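Local coordinates for mandelate racemase/muconate lactonizing enzyme-like protein (Roseovarius sp. TM1035, PDB 3RCY) that probably works as a magnesium-dependent enzyme of the mandelate racemase/muconate lactonizing type within the enolase superfamily, its natural substrate not being established, at residues 56-60 against 61-65; 111-114 against 115-118; 179-183 against 184-188. All blocks are in the same frame, centred on the assembly; numbering follows the deposited sequence. Where two conformers were deposited one is given.

Interactions 1 and 2 both belong to the N-terminal domain of the mandelate racemase/muconate lactonizing enzyme family, toward the end of helix 48-63 and just after helix 89-110, with centres about 25 Å apart and nearest atoms about 14 Å apart. Interaction 3 opens helix 183-200 of the enolase-like C-terminal domain, on the opposite side of the chain's centre; its centre lies about 47 Å from that of interaction 1 and about 46 Å from that of interaction 2. None of the three includes a residue of the magnesium site (Glu235, Glu261) or of the ribofuranose pockets. What they share is a place near helix ends and at subunit borders, each meeting a different neighbouring subunit.

Interaction 1: residues 56-60 against 61-65; sequences EDVFA and RHMEG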
# COMPACT_ATOMS: atom_id res chain seq x y z
N GLU A 56 -32.37 -22.27 23.48
CA GLU A 56 -32.42 -23.53 24.23
C GLU A 56 -31.29 -24.48 23.83
O GLU A 56 -30.66 -25.10 24.68
CB GLU A 56 -33.80 -24.20 24.10
CG GLU A 56 -34.91 -23.51 24.90
CD GLU A 56 -36.31 -24.04 24.59
OE1 GLU A 56 -36.45 -24.93 23.72
OE2 GLU A 56 -37.29 -23.56 25.22
N ASP A 57 -31.04 -24.58 22.52
CA ASP A 57 -29.95 -25.42 22.00
C ASP A 57 -28.59 -24.95 22.51
O ASP A 57 -27.84 -25.74 23.11
CB ASP A 57 -29.96 -25.43 20.47
CG ASP A 57 -28.93 -26.39 19.88
OD1 ASP A 57 -27.72 -26.13 20.02
OD2 ASP A 57 -29.34 -27.40 19.27
N VAL A 58 -28.27 -23.68 22.27
CA VAL A 58 -27.01 -23.08 22.71
C VAL A 58 -26.77 -23.30 24.21
O VAL A 58 -25.69 -23.74 24.63
CB VAL A 58 -26.98 -21.56 22.37
CG1 VAL A 58 -25.79 -20.87 23.05
CG2 VAL A 58 -26.92 -21.36 20.84
N PHE A 59 -27.78 -22.98 25.02
CA PHE A 59 -27.67 -23.18 26.46
C PHE A 59 -27.44 -24.65 26.84
O PHE A 59 -26.50 -24.95 27.57
CB PHE A 59 -28.88 -22.62 27.22
CG PHE A 59 -28.82 -22.88 28.70
CD1 PHE A 59 -27.96 -22.14 29.51
CD2 PHE A 59 -29.62 -23.86 29.29
CE1 PHE A 59 -27.90 -22.37 30.89
CE2 PHE A 59 -29.56 -24.10 30.67
CZ PHE A 59 -28.69 -23.35 31.47
N ALA A 60 -28.29 -25.55 26.33
CA ALA A 60 -28.20 -26.96 26.72
C ALA A 60 -26.87 -27.58 26.27
O ALA A 60 -26.27 -28.36 26.99
CB ALA A 60 -29.39 -27.77 26.18
N ARG A 61 -26.43 -27.20 25.07
CA ARG A 61 -25.25 -27.81 24.45
C ARG A 61 -23.93 -27.30 25.04
O ARG A 61 -22.99 -28.08 25.23
CB ARG A 61 -25.29 -27.57 22.93
CG ARG A 61 -24.36 -28.48 22.11
CD ARG A 61 -24.56 -28.29 20.60
NE ARG A 61 -25.95 -28.55 20.19
CZ ARG A 61 -26.47 -29.76 19.98
NH1 ARG A 61 -25.74 -30.86 20.14
NH2 ARG A 61 -27.74 -29.87 19.61
N HIS A 62 -23.86 -26.00 25.33
CA HIS A 62 -22.56 -25.37 25.64
C HIS A 62 -22.45 -24.76 27.03
O HIS A 62 -21.35 -24.46 27.48
CB HIS A 62 -22.21 -24.30 24.59
CG HIS A 62 -22.21 -24.82 23.18
ND1 HIS A 62 -21.38 -25.83 22.76
CD2 HIS A 62 -22.96 -24.48 22.11
CE1 HIS A 62 -21.61 -26.09 21.49
NE2 HIS A 62 -22.56 -25.28 21.07
N MET A 63 -23.58 -24.57 27.71
CA MET A 63 -23.55 -23.79 28.96
C MET A 63 -24.12 -24.50 30.19
O MET A 63 -23.61 -24.32 31.30
CB MET A 63 -24.24 -22.43 28.75
CG MET A 63 -23.66 -21.63 27.59
SD MET A 63 -24.52 -20.09 27.27
CE MET A 63 -23.94 -19.10 28.65
N GLU A 64 -25.17 -25.29 30.00
CA GLU A 64 -25.79 -26.00 31.11
C GLU A 64 -24.77 -26.90 31.81
O GLU A 64 -24.05 -27.66 31.16
CB GLU A 64 -26.99 -26.83 30.63
CG GLU A 64 -27.85 -27.42 31.75
CD GLU A 64 -29.00 -28.28 31.22
OE1 GLU A 64 -29.26 -28.27 29.99
OE2 GLU A 64 -29.64 -28.97 32.04
N GLY A 65 -24.70 -26.77 33.14
CA GLY A 65 -23.75 -27.54 33.94
C GLY A 65 -22.37 -26.89 34.07
O GLY A 65 -21.51 -27.41 34.78
O HOH W 1 -25.34 -24.71 19.76
O HOH W 2 -23.99 -28.24 28.42
O HOH W 3 -27.70 -30.11 28.58
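Asp57 carries its carboxylate trans to its own backbone N (chi1 -175°), and Arg61, one helical turn on, also starts trans but folds at chi3 (-58°), which turns its guanidinium back to lie beside that carboxylate. Arg61 grips side-on with two nitrogens: NE gives its proton to Asp57 OD1 at 3.0 Å, and NH2 gives one to Asp57 OD2, also at 3.0 Å. Both N-H groups point almost straight at the oxygens, which lie in or close to the guanidinium plane and are met on their syn sides, although the two flat groups are turned 33° against each other. This is a bidentate salt bridge between residues four apart on helix 48-63.

A different contact follows along the backbone. The carbonyl O of Phe59 accepts from Met63 N at 2.9 Å and from Glu64 N at 2.8 Å, the donors arriving from opposite faces of the carbonyl plane where the helix widens into a pi-type turn. The same bend lays Glu64 over the Phe59 ring, with CB 4.2 Å from the ring centroid in a CH-pi contact, while Met63 CB rests 3.8 Å from Phe59 CD1. The phenylalanine suits this place because it also packs on Leu4 and Leu7 of strand 4-12; Met63, long and flexible, reaches helix 89-110 instead. One water joins Ala60 O to Glu64 OE1 and another joins Ala60 O to Glu64 O.

A water on Asp57 OD1 leads weakly to His62 NE2, which also bonds Ser81 OG. Asp57 OD2 accepts from Gly47 N of the second subunit, and Arg61 NH1 donates to Thr383 O of that subunit. The paired charges therefore face a subunit border, where each is likely to offset the other while further bonds from both tie them to the neighbour.

Interaction 2: residues 111-114 against 115-118; sequences GRPV and WALL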
# COMPACT_ATOMS: atom_id res chain seq x y z
N GLY A 111 -21.00 -10.50 45.25
CA GLY A 111 -21.51 -9.37 46.04
C GLY A 111 -21.04 -8.01 45.52
O GLY A 111 -20.88 -7.07 46.29
N ARG A 112 -20.82 -7.92 44.20
CA ARG A 112 -20.33 -6.68 43.56
C ARG A 112 -21.11 -6.36 42.29
O ARG A 112 -21.64 -7.27 41.63
CB ARG A 112 -18.83 -6.80 43.22
CG ARG A 112 -17.89 -7.05 44.43
CD ARG A 112 -17.78 -5.84 45.40
NE ARG A 112 -17.23 -4.64 44.76
CZ ARG A 112 -17.77 -3.42 44.83
NH1 ARG A 112 -18.90 -3.21 45.52
NH2 ARG A 112 -17.19 -2.40 44.21
N PRO A 113 -21.17 -5.07 41.91
CA PRO A 113 -21.72 -4.74 40.60
C PRO A 113 -20.85 -5.32 39.49
O PRO A 113 -19.65 -5.53 39.70
CB PRO A 113 -21.68 -3.21 40.56
CG PRO A 113 -20.82 -2.79 41.69
CD PRO A 113 -20.79 -3.87 42.69
N VAL A 114 -21.45 -5.58 38.34
CA VAL A 114 -20.71 -6.13 37.20
C VAL A 114 -19.48 -5.28 36.84
O VAL A 114 -18.39 -5.84 36.64
CB VAL A 114 -21.65 -6.37 35.99
CG1 VAL A 114 -20.86 -6.70 34.71
CG2 VAL A 114 -22.64 -7.49 36.30
N TRP A 115 -19.62 -3.96 36.77
CA TRP A 115 -18.49 -3.09 36.41
C TRP A 115 -17.26 -3.29 37.31
O TRP A 115 -16.12 -3.16 36.85
CB TRP A 115 -18.88 -1.59 36.35
CG TRP A 115 -19.44 -1.00 37.62
CD1 TRP A 115 -20.75 -0.74 37.88
CD2 TRP A 115 -18.70 -0.59 38.78
NE1 TRP A 115 -20.88 -0.19 39.14
CE2 TRP A 115 -19.64 -0.09 39.71
CE3 TRP A 115 -17.34 -0.59 39.13
CZ2 TRP A 115 -19.27 0.39 40.98
CZ3 TRP A 115 -16.97 -0.12 40.39
CH2 TRP A 115 -17.94 0.37 41.29
N ALA A 116 -17.50 -3.61 38.59
CA ALA A 116 -16.40 -3.83 39.53
C ALA A 116 -15.58 -5.07 39.16
O ALA A 116 -14.41 -5.17 39.54
CB ALA A 116 -16.92 -3.93 40.98
N LEU A 117 -16.19 -5.99 38.40
CA LEU A 117 -15.51 -7.21 37.94
C LEU A 117 -14.79 -7.01 36.60
O LEU A 117 -14.07 -7.89 36.14
CB LEU A 117 -16.51 -8.38 37.82
CG LEU A 117 -17.42 -8.68 39.03
CD1 LEU A 117 -18.37 -9.85 38.74
CD2 LEU A 117 -16.63 -8.92 40.33
N LEU A 118 -15.00 -5.85 35.98
CA LEU A 118 -14.50 -5.60 34.63
C LEU A 118 -13.33 -4.61 34.59
O LEU A 118 -13.17 -3.87 33.62
CB LEU A 118 -15.64 -5.08 33.73
CG LEU A 118 -16.89 -5.95 33.55
CD1 LEU A 118 -17.96 -5.18 32.78
CD2 LEU A 118 -16.56 -7.29 32.85
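Val114 O takes the N-H of Leu117 at 2.8 Å, and with a weak bond from Ala116 N to Pro113 O this coils 113-118 into a tight turn, directly after the Schellman motif in which Gly111, at positive phi, ends helix 89-110. Trp115 then folds back over the turn: its CG sits in the crowded position between the backbone N and the carbonyl carbon (chi1 59°), which swings the indole over Pro113. CB of the proline lies above the five-membered ring, 3.8 Å from its centroid, as a CH-pi contact, and Pro113 CG lies further along the same face, 3.6 Å from CE2. Proline is apt here, since its compact, rigid ring lays CB and CG on the indole and its lack of an N-H costs the turn nothing.

The small methyl of Ala116 lies over the same face of the indole, near its rim, 4.1 Å from Pro113 CG. It also touches Arg112, whose chain doubles back until NH2 is 3.6 Å from Ala116 CB. The guanidinium stands nearly upright to the indole, the planes 85° apart, and NH2 only brushes Trp115 CH2; the strongest polar partner of Arg112 is Glu69 of the third subunit, which forms a salt bridge with NE. At the other end of the turn, Val114 CG1 packs on Leu118 CD1 at 3.8 Å.

Beyond the turn, Trp115 NE1 donates to Pro361 O, and its ring meets that of His324 on helix 316-327. Val114, Leu117 and Leu118 all touch Trp103 of helix 89-110, while Leu118 also reaches Ile291 and Trp292 of helix 290-302, so the loop that leads from helix 89-110 toward strand 126-131 is wedged among three helices.

Interaction 3: residues 179-183 against 184-188; sequences HMPAM and TDISL. With GOL (glycerol), chain J.
Asp185 reaches back along the chain to Ala182, the residue just before helix 183-200. Its CB lies 3.3 Å from Ala182 O and, on the loop side, 4.0 Å from Pro181 CB. Because CG points away from its own carbonyl carbon (chi1 -63°), the carboxylate turns toward the Ala182 amide, and CG stands 3.7 Å from Ala182 N. At the tip, OD2 accepts the N-H of Ala182 at 2.9 Å on its anti side, 34° out of the carboxylate plane, touches Ala182 CB, and takes a second proton from a water that also meets His179 NE2. This is one half of a capping box, the third helical residue holding the N-cap amide; the methyl of Ala182 has no acceptor to return the bond to the Asp185 N-H. The helix follows strand 164-167 and leads to the parallel strand 205-208, a beta-alpha-beta crossover of the enolase-type barrel. Without the carboxylate, as with an alanine here, the Ala182 N-H would probably be left without its acceptor and the loop before the helix freer to shift. Ala182 O accepts from Ile186 N at 3.2 Å, while glycerol O3 and O1 take the N-H groups of Met183 and Thr184, beside the fourth subunit, whose Asp205 binds the same glycerol.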
# COMPACT_ATOMS: atom_id res chain seq x y z
N HIS A 179 -28.76 2.19 -1.87
CA HIS A 179 -29.33 2.96 -2.97
C HIS A 179 -28.82 4.39 -2.95
O HIS A 179 -28.19 4.82 -1.97
CB HIS A 179 -30.88 2.92 -2.98
CG HIS A 179 -31.52 3.52 -1.76
ND1 HIS A 179 -32.04 2.75 -0.74
CD2 HIS A 179 -31.73 4.81 -1.41
CE1 HIS A 179 -32.54 3.54 0.19
NE2 HIS A 179 -32.36 4.80 -0.19
N MET A 180 -29.07 5.14 -4.02
CA MET A 180 -28.71 6.55 -4.07
C MET A 180 -29.84 7.35 -3.42
O MET A 180 -31.00 7.12 -3.74
CB MET A 180 -28.48 6.98 -5.53
CG MET A 180 -28.06 8.43 -5.73
SD MET A 180 -26.35 8.77 -5.27
CE MET A 180 -25.44 8.04 -6.65
N PRO A 181 -29.51 8.29 -2.51
CA PRO A 181 -30.58 9.13 -1.95
C PRO A 181 -31.27 9.96 -3.04
O PRO A 181 -30.64 10.34 -4.03
CB PRO A 181 -29.82 10.07 -0.99
CG PRO A 181 -28.40 10.11 -1.54
CD PRO A 181 -28.18 8.69 -2.01
N ALA A 182 -32.56 10.21 -2.85
CA ALA A 182 -33.27 11.18 -3.66
C ALA A 182 -32.77 12.58 -3.27
O ALA A 182 -32.24 12.75 -2.18
CB ALA A 182 -34.75 11.06 -3.40
N MET A 183 -32.91 13.56 -4.17
CA MET A 183 -32.58 14.95 -3.85
C MET A 183 -33.36 15.45 -2.63
O MET A 183 -32.85 16.21 -1.82
CB MET A 183 -32.82 15.89 -5.04
CG MET A 183 -31.67 15.95 -6.05
SD MET A 183 -30.05 16.43 -5.36
CE MET A 183 -30.41 18.07 -4.72
N THR A 184 -34.61 14.99 -2.51
CA THR A 184 -35.44 15.31 -1.35
C THR A 184 -34.91 14.73 -0.03
O THR A 184 -35.06 15.35 1.01
CB THR A 184 -36.91 14.87 -1.55
OG1 THR A 184 -36.93 13.50 -1.96
CG2 THR A 184 -37.60 15.74 -2.61
N ASP A 185 -34.28 13.55 -0.09
CA ASP A 185 -33.61 12.96 1.09
C ASP A 185 -32.45 13.84 1.55
O ASP A 185 -32.23 14.04 2.75
CB ASP A 185 -33.09 11.55 0.79
CG ASP A 185 -34.20 10.56 0.47
OD1 ASP A 185 -35.28 10.67 1.07
OD2 ASP A 185 -33.98 9.66 -0.37
N ILE A 186 -31.67 14.32 0.58
CA ILE A 186 -30.55 15.19 0.89
C ILE A 186 -31.04 16.52 1.47
O ILE A 186 -30.58 16.93 2.53
CB ILE A 186 -29.59 15.38 -0.31
CG1 ILE A 186 -28.92 14.04 -0.65
CG2 ILE A 186 -28.53 16.45 0.01
CD1 ILE A 186 -28.13 14.02 -1.97
N SER A 187 -32.00 17.17 0.80
CA SER A 187 -32.49 18.46 1.27
C SER A 187 -33.17 18.35 2.63
O SER A 187 -33.04 19.24 3.47
CB SER A 187 -33.43 19.09 0.25
OG SER A 187 -32.78 19.25 -0.99
N LEU A 188 -33.91 17.26 2.85
CA LEU A 188 -34.56 17.07 4.15
C LEU A 188 -33.52 16.87 5.25
O LEU A 188 -33.68 17.40 6.36
CB LEU A 188 -35.54 15.89 4.14
CG LEU A 188 -36.45 15.80 5.38
CD1 LEU A 188 -37.38 17.02 5.50
CD2 LEU A 188 -37.27 14.51 5.39
C1 GOL J . -36.02 12.99 -5.90
O1 GOL J . -35.75 14.12 -5.12
C2 GOL J . -35.79 13.40 -7.34
O2 GOL J . -36.78 12.77 -8.11
C3 GOL J . -34.40 13.02 -7.83
O3 GOL J . -33.52 12.71 -6.77
O HOH W 4 -33.28 7.29 0.92